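Local coordinates for protein synaptotagmin-1 (Arabidopsis thaliana, PDB 7ATP) that helps maintain plasma membrane integrity during freezing and osmotic stress in plants, its C2A domain here carrying bound calcium and probably binding phospholipids, at residues G28-V33 with K50-N55; R21-M26 with E88-N93; V15-L20 with P56-E61; K45-K50 with E60-S65. One frame throughout, in Å; residues are numbered along the deposited sequence.

Contact 1: G28-V33 with K50-N55; sequences GADPFV and KHKNLN. With CA (calcium ion), chain B.
The carboxylate of Asp30 is gripped at both oxygens: OD2 binds a calcium ion at 2.4 Å, while OD1 takes the backbone N-H of Lys52 at 2.9 Å. That donor comes in on the anti side, 20° out of the carboxylate plane. OD1 also lies at the edge of the His51 imidazole, near the ring plane and 3.8 Å from ND1, too far for a bond; the same ring packs edge-to-face with Trp81, and a zinc ion lies about 2 Å from the nearest atom of the His51 side chain. The pyrrolidine of Pro31 rests against backbone oxygens, its CD 3.1 Å from Asn53 O. With CG anti to its own carbonyl carbon (chi1 -46°), Asp30 is able to span metal and loop at once. In this C2 domain the pairing joins a calcium-binding loop, where it runs into strand 31-37, to the connection between strands 45-46 and 57-66. Asp24, Asp80, Glu82 and Trp81 O complete the protein ligands of this calcium, with water 1. Two backbone bonds fasten the loops on either side of the Asp30 link, Asn53 N to Ala29 O at 3.0 Å and Lys50 N to Pro31 O at 2.9 Å, the second the straighter. At the far end Leu54 lays CD2 beside Ala29 CB, 3.9 Å away. Asn53 OD1 accepts from Asn55 N, closing an Asx turn.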
loop_
_atom_site.group_PDB
_atom_site.type_symbol
_atom_site.label_atom_id
_atom_site.label_comp_id
_atom_site.label_asym_id
_atom_site.label_seq_id
_atom_site.Cartn_x
_atom_site.Cartn_y
_atom_site.Cartn_z
ATOM N N GLY A 28 11.991 -2.435 -16.624
ATOM C CA GLY A 28 10.664 -2.725 -16.131
ATOM C C GLY A 28 9.991 -1.506 -15.544
ATOM O O GLY A 28 9.170 -0.852 -16.200
ATOM N N ALA A 29 10.346 -1.210 -14.298
ATOM C CA ALA A 29 9.804 -0.114 -13.508
ATOM C C ALA A 29 10.620 -0.061 -12.225
ATOM O O ALA A 29 11.386 -0.975 -11.916
ATOM C CB ALA A 29 8.308 -0.297 -13.207
ATOM N N ASP A 30 10.441 1.010 -11.471
ATOM C CA ASP A 30 11.101 1.182 -10.179
ATOM C C ASP A 30 10.010 1.406 -9.150
ATOM O O ASP A 30 9.786 2.535 -8.704
ATOM C CB ASP A 30 12.084 2.348 -10.247
ATOM C CG ASP A 30 12.947 2.307 -11.516
ATOM O OD1 ASP A 30 13.773 1.381 -11.639
ATOM O OD2 ASP A 30 12.806 3.173 -12.423
ATOM N N PRO A 31 9.278 0.348 -8.778
ATOM C CA PRO A 31 8.077 0.542 -7.969
ATOM C C PRO A 31 8.419 0.939 -6.554
ATOM O O PRO A 31 9.445 0.549 -6.003
ATOM C CB PRO A 31 7.389 -0.826 -8.010
ATOM C CG PRO A 31 8.459 -1.771 -8.323
ATOM C CD PRO A 31 9.377 -1.033 -9.257
ATOM N N PHE A 32 7.547 1.763 -5.979
ATOM C CA PHE A 32 7.437 1.913 -4.540
ATOM C C PHE A 32 5.967 2.127 -4.253
ATOM O O PHE A 32 5.173 2.363 -5.164
ATOM C CB PHE A 32 8.293 3.053 -3.990
ATOM C CG PHE A 32 7.877 4.426 -4.485
ATOM C CD1 PHE A 32 8.265 4.875 -5.741
ATOM C CD2 PHE A 32 7.146 5.272 -3.674
ATOM C CE1 PHE A 32 7.909 6.142 -6.183
ATOM C CE2 PHE A 32 6.777 6.539 -4.111
ATOM C CZ PHE A 32 7.154 6.970 -5.375
ATOM N N VAL A 33 5.589 2.013 -2.988
ATOM C CA VAL A 33 4.183 2.065 -2.603
ATOM C C VAL A 33 3.961 3.220 -1.643
ATOM O O VAL A 33 4.731 3.404 -0.693
ATOM C CB VAL A 33 3.729 0.748 -1.948
ATOM C CG1 VAL A 33 2.248 0.790 -1.733
ATOM C CG2 VAL A 33 4.106 -0.414 -2.810
ATOM N N LYS A 50 12.219 -0.190 -5.405
ATOM C CA LYS A 50 12.854 -1.425 -5.820
ATOM C C LYS A 50 13.209 -1.263 -7.293
ATOM O O LYS A 50 12.423 -1.602 -8.183
ATOM C CB LYS A 50 11.934 -2.591 -5.553
ATOM C CG LYS A 50 11.644 -2.786 -4.057
ATOM C CD LYS A 50 12.820 -3.423 -3.351
ATOM C CE LYS A 50 12.489 -3.787 -1.840
ATOM N NZ LYS A 50 13.693 -4.275 -1.180
ATOM N N HIS A 51 14.396 -0.725 -7.539
ATOM C CA HIS A 51 14.782 -0.392 -8.900
ATOM C C HIS A 51 14.718 -1.598 -9.814
ATOM O O HIS A 51 15.100 -2.702 -9.437
ATOM C CB HIS A 51 16.195 0.150 -8.935
ATOM C CG HIS A 51 16.355 1.422 -8.193
ATOM N ND1 HIS A 51 15.889 2.625 -8.676
ATOM C CD2 HIS A 51 16.929 1.691 -7.002
ATOM C CE1 HIS A 51 16.156 3.580 -7.805
ATOM N NE2 HIS A 51 16.777 3.037 -6.781
ATOM N N LYS A 52 14.268 -1.366 -11.041
ATOM C CA LYS A 52 14.358 -2.354 -12.106
ATOM C C LYS A 52 13.771 -3.692 -11.662
ATOM O O LYS A 52 14.389 -4.754 -11.778
ATOM C CB LYS A 52 15.809 -2.477 -12.581
ATOM C CG LYS A 52 16.319 -1.131 -13.182
ATOM C CD LYS A 52 17.777 -1.188 -13.637
ATOM C CE LYS A 52 18.280 0.209 -14.023
ATOM N NZ LYS A 52 17.297 0.872 -14.915
ATOM N N ASN A 53 12.536 -3.642 -11.180
ATOM C CA ASN A 53 11.946 -4.836 -10.600
ATOM C C ASN A 53 10.448 -4.830 -10.825
ATOM O O ASN A 53 9.763 -3.938 -10.324
ATOM C CB ASN A 53 12.263 -4.891 -9.119
ATOM C CG ASN A 53 12.042 -6.241 -8.549
ATOM O OD1 ASN A 53 11.151 -6.969 -8.977
ATOM N ND2 ASN A 53 12.847 -6.595 -7.564
ATOM N N LEU A 54 9.934 -5.834 -11.536
ATOM C CA LEU A 54 8.493 -5.940 -11.736
ATOM C C LEU A 54 7.823 -6.890 -10.749
ATOM O O LEU A 54 6.595 -7.019 -10.756
ATOM C CB LEU A 54 8.187 -6.380 -13.164
ATOM C CG LEU A 54 8.340 -5.323 -14.256
ATOM C CD1 LEU A 54 7.792 -5.898 -15.530
ATOM C CD2 LEU A 54 7.613 -4.043 -13.915
ATOM N N ASN A 55 8.589 -7.551 -9.901
ATOM C CA ASN A 55 8.036 -8.349 -8.814
ATOM C C ASN A 55 8.756 -7.985 -7.522
ATOM O O ASN A 55 9.538 -8.769 -7.004
ATOM C CB ASN A 55 8.188 -9.832 -9.127
ATOM C CG ASN A 55 7.575 -10.196 -10.461
ATOM O OD1 ASN A 55 6.366 -10.417 -10.560
ATOM N ND2 ASN A 55 8.399 -10.239 -11.499
HETATM CA CA CA B . 11.127 4.316 -13.700
HETATM O O HOH W 1 13.066 5.195 -14.448
#

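Contact 2: R21-M26 with E88-N93; sequences RKKDLM and EKMGMN. With CA (calcium ion), chain C; CA (calcium ion), chain B.
Lys23 and Met90 run past each other in opposite directions, the lysine methylenes lying along the methionine side chain, with Lys23 CD 3.6 Å from Met90 CG. Bends along the Lys23 chain keep CD and CE alongside strand 88-96, where CD also comes within 3.5 Å of Glu88 OE1. The lysine crosses the glutamate at a slant, and its NZ stays 5.3 Å from OE1, so any attraction between the two charges acts at a distance. Glu88 has its CG between the backbone N and carbonyl carbon (chi1 60°) and is extended beyond it, which carries OE2 to a calcium ion at 2.2 Å. The carbonyl O of Lys23 binds the same ion. Such clustering of oxygens from loops and strand ends round paired ions is the calcium site of a C2 domain: Asp24 OD1 bridges the two calciums, 2.3 Å from the one held by Glu88 and 2.5 Å from its neighbour, which also receives OD2. The acidic groups would repel one another, Asp24 OD1 standing 4.4 Å from Glu88 OE2, and the cations probably offset this. Asp80 and Glu82 contribute to both ions. Away from the metals, Met90 CE touches Arg21 O, and its side chain also packs on Leu20 and Ala29. Met90 and Gly91 together face Val78 in a classic beta bulge, at the place where the strand leaves the metal site.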
loop_
_atom_site.group_PDB
_atom_site.type_symbol
_atom_site.label_atom_id
_atom_site.label_comp_id
_atom_site.label_asym_id
_atom_site.label_seq_id
_atom_site.Cartn_x
_atom_site.Cartn_y
_atom_site.Cartn_z
ATOM N N ARG A 21 3.211 -3.655 -14.460
ATOM C CA ARG A 21 3.345 -3.334 -15.869
ATOM C C ARG A 21 4.690 -2.689 -16.142
ATOM O O ARG A 21 5.242 -1.988 -15.295
ATOM C CB ARG A 21 2.233 -2.387 -16.308
ATOM C CG ARG A 21 0.946 -3.091 -16.627
ATOM C CD ARG A 21 1.096 -3.897 -17.899
ATOM N NE ARG A 21 -0.199 -4.255 -18.463
ATOM C CZ ARG A 21 -0.361 -4.888 -19.619
ATOM N NH1 ARG A 21 0.697 -5.237 -20.339
ATOM N NH2 ARG A 21 -1.580 -5.172 -20.056
ATOM N N LYS A 22 5.215 -2.926 -17.338
ATOM C CA LYS A 22 6.428 -2.234 -17.736
ATOM C C LYS A 22 6.131 -0.754 -17.856
ATOM O O LYS A 22 5.151 -0.353 -18.482
ATOM C CB LYS A 22 6.958 -2.786 -19.049
ATOM C CG LYS A 22 7.584 -4.168 -18.932
ATOM C CD LYS A 22 8.121 -4.666 -20.277
ATOM C CE LYS A 22 8.896 -5.976 -20.141
ATOM N NZ LYS A 22 9.615 -6.360 -21.399
ATOM N N LYS A 23 6.943 0.063 -17.212
ATOM C CA LYS A 23 6.725 1.495 -17.267
ATOM C C LYS A 23 7.992 2.266 -17.606
ATOM O O LYS A 23 7.957 3.500 -17.646
ATOM C CB LYS A 23 6.130 1.983 -15.950
ATOM C CG LYS A 23 4.694 1.518 -15.740
ATOM C CD LYS A 23 3.779 2.696 -15.401
ATOM C CE LYS A 23 2.514 2.690 -16.236
ATOM N NZ LYS A 23 1.907 1.335 -16.341
ATOM N N ASP A 24 9.099 1.582 -17.866
ATOM C CA ASP A 24 10.348 2.233 -18.221
ATOM C C ASP A 24 10.841 1.698 -19.548
ATOM O O ASP A 24 10.546 0.563 -19.931
ATOM C CB ASP A 24 11.440 2.007 -17.178
ATOM C CG ASP A 24 11.268 2.876 -15.960
ATOM O OD1 ASP A 24 10.603 3.933 -16.100
ATOM O OD2 ASP A 24 11.786 2.503 -14.872
ATOM N N LEU A 25 11.635 2.528 -20.222
ATOM C CA LEU A 25 12.254 2.121 -21.478
ATOM C C LEU A 25 13.013 0.813 -21.316
ATOM O O LEU A 25 12.975 -0.047 -22.202
ATOM C CB LEU A 25 13.192 3.216 -21.969
ATOM C CG LEU A 25 13.544 3.156 -23.448
ATOM C CD1 LEU A 25 12.263 3.094 -24.270
ATOM C CD2 LEU A 25 14.369 4.377 -23.804
ATOM N N MET A 26 13.704 0.645 -20.189
ATOM C CA MET A 26 14.375 -0.608 -19.888
ATOM C C MET A 26 14.495 -0.775 -18.381
ATOM O O MET A 26 14.695 0.199 -17.644
ATOM C CB MET A 26 15.755 -0.683 -20.533
ATOM C CG MET A 26 16.824 0.153 -19.877
ATOM S SD MET A 26 18.270 0.257 -20.953
ATOM C CE MET A 26 17.803 1.594 -22.056
ATOM N N GLU A 88 5.595 8.146 -11.696
ATOM C CA GLU A 88 4.368 7.946 -12.451
ATOM C C GLU A 88 3.538 6.850 -11.814
ATOM O O GLU A 88 4.052 5.770 -11.510
ATOM C CB GLU A 88 4.645 7.614 -13.913
ATOM C CG GLU A 88 5.439 6.381 -14.186
ATOM C CD GLU A 88 5.501 6.064 -15.675
ATOM O OE1 GLU A 88 4.428 6.024 -16.330
ATOM O OE2 GLU A 88 6.621 5.869 -16.199
ATOM N N LYS A 89 2.262 7.144 -11.605
ATOM C CA LYS A 89 1.346 6.188 -11.015
ATOM C C LYS A 89 1.374 4.888 -11.803
ATOM O O LYS A 89 1.531 4.888 -13.027
ATOM C CB LYS A 89 -0.070 6.761 -10.997
ATOM C CG LYS A 89 -1.115 5.845 -10.366
ATOM C CD LYS A 89 -0.955 5.755 -8.854
ATOM C CE LYS A 89 -2.210 6.259 -8.141
ATOM N NZ LYS A 89 -2.555 7.656 -8.546
ATOM N N MET A 90 1.250 3.769 -11.087
ATOM C CA MET A 90 1.099 2.460 -11.705
ATOM C C MET A 90 -0.209 1.769 -11.337
ATOM O O MET A 90 -0.475 0.665 -11.823
ATOM C CB MET A 90 2.266 1.548 -11.325
ATOM C CG MET A 90 3.579 2.010 -11.873
ATOM S SD MET A 90 4.862 0.980 -11.203
ATOM C CE MET A 90 4.742 -0.496 -12.213
ATOM N N GLY A 91 -1.027 2.376 -10.497
ATOM C CA GLY A 91 -2.233 1.730 -10.032
ATOM C C GLY A 91 -2.379 1.882 -8.541
ATOM O O GLY A 91 -1.406 2.187 -7.845
ATOM N N MET A 92 -3.586 1.677 -8.040
ATOM C CA MET A 92 -3.855 1.853 -6.629
ATOM C C MET A 92 -4.991 0.926 -6.237
ATOM O O MET A 92 -5.589 0.249 -7.078
ATOM C CB MET A 92 -4.178 3.317 -6.316
ATOM C CG MET A 92 -5.251 3.932 -7.192
ATOM S SD MET A 92 -6.920 3.563 -6.621
ATOM C CE MET A 92 -6.799 4.098 -4.914
ATOM N N ASN A 93 -5.268 0.883 -4.939
ATOM C CA ASN A 93 -6.466 0.251 -4.415
ATOM C C ASN A 93 -6.656 0.745 -2.993
ATOM O O ASN A 93 -5.770 1.380 -2.414
ATOM C CB ASN A 93 -6.380 -1.266 -4.455
ATOM C CG ASN A 93 -7.732 -1.903 -4.513
ATOM O OD1 ASN A 93 -8.752 -1.229 -4.364
ATOM N ND2 ASN A 93 -7.761 -3.208 -4.729
HETATM CA CA CA C . 8.772 5.281 -16.157
HETATM CA CA CA B . 11.127 4.316 -13.700
HETATM O O HOH W 1 13.066 5.195 -14.448
HETATM O O HOH W 2 9.822 6.173 -18.085
#

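Contact 3: V15-L20 with P56-E61; sequences VRAVGL and PEWNEE
Val15 O takes two backbone donors from across the contact, Trp58 N at 2.9 Å and Asn59 N at 3.0 Å. Neither lies in its carbonyl plane: they are tilted from it by 25° and 19°, and the second N-H points more directly at the oxygen. Farther along, Ala17 N gives a single bond to Pro56 O at 2.9 Å, with an N-H...O angle of 162°. Between these bonds Arg16 and Glu57 form an antiparallel non-hydrogen-bonded pair, their side chains side by side on one face of the sheet and pointing the same way. Arg16 CG sits between its backbone N and carbonyl carbon, and a bend at chi3 brings the guanidinium edge near the carboxylate, the two planes well turned from each other; a salt bridge is modelled from Arg16 NH2 to Glu57 OE2, but the atoms are placed too close for its geometry to be trusted. Arg16 NE has a second acid, Glu133. The pairing joins strands 8-18 and 57-66 in one sheet of the C2 beta-sandwich, and it is irregular: Val15 and Arg16 both face Glu133 in a classic bulge, while Asn59 and Glu60 make a G1 bulge opposite Val14. On the other face Trp58 presents CZ3 to Ala17 CB at 4.0 Å, and Pro56 CB lies over one face of the indole, toward its rim. The indole NE1 is satisfied by Thr48 O. Pro56 also takes Leu20 CD1 against its CD, 3.6 Å away, and Asn59 OD1 sits 3.6 Å from the methyl Val15 CG1.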
loop_
_atom_site.group_PDB
_atom_site.type_symbol
_atom_site.label_atom_id
_atom_site.label_comp_id
_atom_site.label_asym_id
_atom_site.label_seq_id
_atom_site.Cartn_x
_atom_site.Cartn_y
_atom_site.Cartn_z
ATOM N N VAL A 15 3.946 -6.441 1.628
ATOM C CA VAL A 15 4.681 -7.678 1.432
ATOM C C VAL A 15 5.421 -7.623 0.115
ATOM O O VAL A 15 6.653 -7.525 0.079
ATOM C CB VAL A 15 3.753 -8.900 1.459
ATOM C CG1 VAL A 15 4.553 -10.156 1.146
ATOM C CG2 VAL A 15 3.094 -9.012 2.794
ATOM N N ARG A 16 4.670 -7.704 -0.975
ATOM C CA ARG A 16 5.259 -7.699 -2.298
ATOM C C ARG A 16 4.227 -7.187 -3.281
ATOM O O ARG A 16 3.055 -7.008 -2.955
ATOM C CB ARG A 16 5.722 -9.087 -2.721
ATOM C CG ARG A 16 4.609 -9.934 -3.328
ATOM C CD ARG A 16 5.019 -11.404 -3.493
ATOM N NE ARG A 16 4.689 -12.211 -2.318
ATOM C CZ ARG A 16 5.573 -12.618 -1.409
ATOM N NH1 ARG A 16 5.181 -13.348 -0.365
ATOM N NH2 ARG A 16 6.853 -12.296 -1.543
ATOM N N ALA A 17 4.679 -6.955 -4.496
ATOM C CA ALA A 17 3.792 -6.735 -5.615
ATOM C C ALA A 17 4.147 -7.776 -6.651
ATOM O O ALA A 17 5.273 -8.274 -6.673
ATOM C CB ALA A 17 3.931 -5.337 -6.181
ATOM N N VAL A 18 3.174 -8.143 -7.478
ATOM C CA VAL A 18 3.350 -9.226 -8.438
ATOM C C VAL A 18 2.686 -8.820 -9.734
ATOM O O VAL A 18 1.531 -8.385 -9.730
ATOM C CB VAL A 18 2.758 -10.554 -7.930
ATOM C CG1 VAL A 18 2.776 -11.583 -9.027
ATOM C CG2 VAL A 18 3.538 -11.060 -6.747
ATOM N N GLY A 19 3.418 -8.936 -10.836
ATOM C CA GLY A 19 2.852 -8.680 -12.146
ATOM C C GLY A 19 2.685 -7.224 -12.507
ATOM O O GLY A 19 1.694 -6.856 -13.146
ATOM N N LEU A 20 3.627 -6.376 -12.124
ATOM C CA LEU A 20 3.470 -4.977 -12.475
ATOM C C LEU A 20 3.705 -4.782 -13.958
ATOM O O LEU A 20 4.314 -5.616 -14.631
ATOM C CB LEU A 20 4.432 -4.113 -11.685
ATOM C CG LEU A 20 4.054 -4.195 -10.229
ATOM C CD1 LEU A 20 5.227 -3.813 -9.416
ATOM C CD2 LEU A 20 2.915 -3.252 -10.012
ATOM N N PRO A 56 8.549 -6.770 -7.017
ATOM C CA PRO A 56 9.334 -6.344 -5.849
ATOM C C PRO A 56 8.817 -6.967 -4.579
ATOM O O PRO A 56 7.616 -7.162 -4.396
ATOM C CB PRO A 56 9.130 -4.831 -5.816
ATOM C CG PRO A 56 7.773 -4.645 -6.442
ATOM C CD PRO A 56 7.626 -5.725 -7.477
ATOM N N GLU A 57 9.739 -7.209 -3.665
ATOM C CA GLU A 57 9.411 -7.689 -2.341
ATOM C C GLU A 57 9.961 -6.687 -1.349
ATOM O O GLU A 57 11.168 -6.443 -1.320
ATOM C CB GLU A 57 10.001 -9.080 -2.106
ATOM C CG GLU A 57 9.315 -10.150 -2.942
ATOM C CD GLU A 57 9.779 -11.553 -2.596
ATOM O OE1 GLU A 57 10.698 -12.080 -3.274
ATOM O OE2 GLU A 57 9.225 -12.120 -1.630
ATOM N N TRP A 58 9.085 -6.129 -0.527
ATOM C CA TRP A 58 9.518 -5.198 0.493
ATOM C C TRP A 58 9.502 -5.804 1.877
ATOM O O TRP A 58 10.480 -5.689 2.610
ATOM C CB TRP A 58 8.629 -3.955 0.502
ATOM C CG TRP A 58 8.720 -3.142 -0.694
ATOM C CD1 TRP A 58 9.663 -2.186 -0.967
ATOM C CD2 TRP A 58 7.814 -3.140 -1.794
ATOM N NE1 TRP A 58 9.391 -1.614 -2.167
ATOM C CE2 TRP A 58 8.267 -2.175 -2.700
ATOM C CE3 TRP A 58 6.670 -3.865 -2.102
ATOM C CZ2 TRP A 58 7.637 -1.926 -3.898
ATOM C CZ3 TRP A 58 6.024 -3.607 -3.288
ATOM C CH2 TRP A 58 6.512 -2.651 -4.175
ATOM N N ASN A 59 8.393 -6.423 2.266
ATOM C CA ASN A 59 8.212 -6.827 3.646
ATOM C C ASN A 59 8.451 -5.652 4.583
ATOM O O ASN A 59 9.150 -5.759 5.595
ATOM C CB ASN A 59 9.125 -8.001 3.980
ATOM C CG ASN A 59 8.625 -9.286 3.363
ATOM O OD1 ASN A 59 7.405 -9.534 3.311
ATOM N ND2 ASN A 59 9.544 -10.100 2.867
ATOM N N GLU A 60 7.876 -4.510 4.230
ATOM C CA GLU A 60 8.103 -3.295 4.984
ATOM C C GLU A 60 6.884 -2.998 5.830
ATOM O O GLU A 60 5.749 -3.134 5.373
ATOM C CB GLU A 60 8.460 -2.117 4.058
ATOM C CG GLU A 60 9.864 -2.328 3.470
ATOM C CD GLU A 60 10.413 -1.197 2.579
ATOM O OE1 GLU A 60 9.878 -0.075 2.548
ATOM O OE2 GLU A 60 11.449 -1.458 1.941
ATOM N N GLU A 61 7.126 -2.631 7.081
ATOM C CA GLU A 61 6.061 -2.480 8.064
ATOM C C GLU A 61 5.878 -1.015 8.420
ATOM O O GLU A 61 6.853 -0.312 8.695
ATOM C CB GLU A 61 6.369 -3.274 9.336
ATOM C CG GLU A 61 6.957 -4.639 9.075
ATOM C CD GLU A 61 7.005 -5.480 10.337
ATOM O OE1 GLU A 61 8.093 -5.576 10.945
ATOM O OE2 GLU A 61 5.944 -6.018 10.732
#

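Contact 4: K45-K50 with E60-S65; sequences KKTTVK and EEFKFS
Lys45 reaches along strand 57-66 and meets Phe62, then Phe64, then the backbone of Lys63 in turn. CB lies 3.6 Å from Phe62 CD1, and CG is closer to the same ring atom, at 3.4 Å. The bend at chi2 (88°) turns the chain from Phe62 to the next ring, so that CD packs on Phe64 CE2 at 3.6 Å. CE then approaches Lys63 O, and NZ donates to this oxygen at 2.9 Å from 22° outside the carbonyl plane. The ammonium also stands over the face of Phe64, 4.8 Å from the centroid and 13° off the ring normal, a cation-pi contact. Toward the other end of the contact Glu60 holds Thr48 with both carboxylate oxygens: Thr48 N gives to OE1 at 2.8 Å and Thr48 OG1 to OE2 at 2.7 Å, each on the syn side. Thr47 fits between these anchors, CG2 touching Phe62 CE2, while its hydroxyl is bound to Val33 N and Thr48 O. Strand 45-46 belongs to one sheet of the C2 sandwich and strand 57-66 to the other, so the contact spans the sheets; Phe64 also packs against Val10 and Ile35. Lys45 and Glu60 are thus each held by separate partners; Lys50 NZ, not in contact with Glu60, may add a weak long-range attraction, and the two-point grip of Glu60 should limit rotation of its carboxylate.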
loop_
_atom_site.group_PDB
_atom_site.type_symbol
_atom_site.label_atom_id
_atom_site.label_comp_id
_atom_site.label_asym_id
_atom_site.label_seq_id
_atom_site.Cartn_x
_atom_site.Cartn_y
_atom_site.Cartn_z
ATOM N N LYS A 45 2.914 7.286 3.955
ATOM C CA LYS A 45 4.117 6.479 4.046
ATOM C C LYS A 45 4.507 5.963 2.666
ATOM O O LYS A 45 3.664 5.798 1.784
ATOM C CB LYS A 45 3.925 5.323 5.022
ATOM C CG LYS A 45 4.244 5.678 6.497
ATOM C CD LYS A 45 3.055 6.242 7.251
ATOM C CE LYS A 45 3.393 6.498 8.735
ATOM N NZ LYS A 45 3.781 5.276 9.530
ATOM N N LYS A 46 5.802 5.740 2.481
ATOM C CA LYS A 46 6.336 5.218 1.237
ATOM C C LYS A 46 7.342 4.119 1.536
ATOM O O LYS A 46 8.184 4.254 2.427
ATOM C CB LYS A 46 7.031 6.314 0.387
ATOM C CG LYS A 46 6.126 7.479 -0.054
ATOM C CD LYS A 46 6.995 8.649 -0.540
ATOM C CE LYS A 46 6.188 9.898 -0.933
ATOM N NZ LYS A 46 6.946 10.697 -1.973
ATOM N N THR A 47 7.258 3.035 0.782
ATOM C CA THR A 47 8.265 2.011 0.911
ATOM C C THR A 47 9.521 2.425 0.171
ATOM O O THR A 47 9.551 3.410 -0.587
ATOM C CB THR A 47 7.796 0.726 0.287
ATOM O OG1 THR A 47 7.611 0.975 -1.113
ATOM C CG2 THR A 47 6.477 0.293 0.899
ATOM N N THR A 48 10.552 1.626 0.375
ATOM C CA THR A 48 11.739 1.722 -0.455
ATOM C C THR A 48 11.383 1.559 -1.931
ATOM O O THR A 48 10.334 1.008 -2.280
ATOM C CB THR A 48 12.718 0.674 -0.006
ATOM O OG1 THR A 48 12.875 0.810 1.397
ATOM C CG2 THR A 48 14.041 0.893 -0.638
ATOM N N VAL A 49 12.233 2.119 -2.799
ATOM C CA VAL A 49 12.126 1.915 -4.241
ATOM C C VAL A 49 12.846 0.638 -4.606
ATOM O O VAL A 49 13.981 0.413 -4.181
ATOM C CB VAL A 49 12.750 3.092 -5.016
ATOM C CG1 VAL A 49 12.721 2.772 -6.531
ATOM C CG2 VAL A 49 12.022 4.337 -4.740
ATOM N N LYS A 50 12.219 -0.190 -5.405
ATOM C CA LYS A 50 12.854 -1.425 -5.820
ATOM C C LYS A 50 13.209 -1.263 -7.293
ATOM O O LYS A 50 12.423 -1.602 -8.183
ATOM C CB LYS A 50 11.934 -2.591 -5.553
ATOM C CG LYS A 50 11.644 -2.786 -4.057
ATOM C CD LYS A 50 12.820 -3.423 -3.351
ATOM C CE LYS A 50 12.489 -3.787 -1.840
ATOM N NZ LYS A 50 13.693 -4.275 -1.180
ATOM N N GLU A 60 7.876 -4.510 4.230
ATOM C CA GLU A 60 8.103 -3.295 4.984
ATOM C C GLU A 60 6.884 -2.998 5.830
ATOM O O GLU A 60 5.749 -3.134 5.373
ATOM C CB GLU A 60 8.460 -2.117 4.058
ATOM C CG GLU A 60 9.864 -2.328 3.470
ATOM C CD GLU A 60 10.413 -1.197 2.579
ATOM O OE1 GLU A 60 9.878 -0.075 2.548
ATOM O OE2 GLU A 60 11.449 -1.458 1.941
ATOM N N GLU A 61 7.126 -2.631 7.081
ATOM C CA GLU A 61 6.061 -2.480 8.064
ATOM C C GLU A 61 5.878 -1.015 8.420
ATOM O O GLU A 61 6.853 -0.312 8.695
ATOM C CB GLU A 61 6.369 -3.274 9.336
ATOM C CG GLU A 61 6.957 -4.639 9.075
ATOM C CD GLU A 61 7.005 -5.480 10.337
ATOM O OE1 GLU A 61 8.093 -5.576 10.945
ATOM O OE2 GLU A 61 5.944 -6.018 10.732
ATOM N N PHE A 62 4.633 -0.570 8.436
ATOM C CA PHE A 62 4.286 0.772 8.862
ATOM C C PHE A 62 3.172 0.657 9.891
ATOM O O PHE A 62 2.535 -0.387 10.010
ATOM C CB PHE A 62 3.858 1.627 7.672
ATOM C CG PHE A 62 4.865 1.621 6.563
ATOM C CD1 PHE A 62 5.814 2.622 6.471
ATOM C CD2 PHE A 62 4.907 0.574 5.658
ATOM C CE1 PHE A 62 6.795 2.605 5.454
ATOM C CE2 PHE A 62 5.864 0.536 4.651
ATOM C CZ PHE A 62 6.817 1.562 4.539
ATOM N N LYS A 63 2.951 1.732 10.644
ATOM C CA LYS A 63 1.891 1.773 11.633
ATOM C C LYS A 63 1.164 3.100 11.536
ATOM O O LYS A 63 1.766 4.136 11.234
ATOM C CB LYS A 63 2.423 1.565 13.069
ATOM C CG LYS A 63 3.065 2.796 13.687
ATOM C CD LYS A 63 3.390 2.564 15.142
ATOM C CE LYS A 63 4.136 1.260 15.309
ATOM N NZ LYS A 63 5.446 1.467 15.974
ATOM N N PHE A 64 -0.139 3.054 11.819
ATOM C CA PHE A 64 -1.031 4.188 11.663
ATOM C C PHE A 64 -1.913 4.362 12.891
ATOM O O PHE A 64 -2.480 3.389 13.398
ATOM C CB PHE A 64 -1.932 4.008 10.453
ATOM C CG PHE A 64 -1.202 3.943 9.175
ATOM C CD1 PHE A 64 -0.756 2.735 8.684
ATOM C CD2 PHE A 64 -0.958 5.098 8.453
ATOM C CE1 PHE A 64 -0.088 2.683 7.496
ATOM C CE2 PHE A 64 -0.290 5.053 7.264
ATOM C CZ PHE A 64 0.149 3.849 6.782
ATOM N N SER A 65 -2.062 5.617 13.324
ATOM C CA SER A 65 -2.959 5.969 14.421
ATOM C C SER A 65 -4.400 5.883 13.946
ATOM O O SER A 65 -4.840 6.699 13.128
ATOM C CB SER A 65 -2.647 7.373 14.927
ATOM O OG SER A 65 -2.087 7.326 16.223
#

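In the fold
Contact 2 is a surface contact, contact 3 is buried, and contacts 1 and 4 are partly buried. Contacts 1 and 2 share a calcium ion and water 1 at the loop end of the sandwich. Metal bonds dominate contact 2, which has no hydrogen bond between its segments, while contact 1 is held mainly by backbone N-H donors, one of them meeting the Asp30 carboxylate. Contacts 3 and 4 both use strand 57-66, one pairing it within its sheet through backbone bonds, the other setting its side chains against strand 45-46 of the opposite sheet. Lys50 belongs to contacts 1 and 4, while Trp58 of contact 3 packs against it, tying the metal-side loop to the body of the domain.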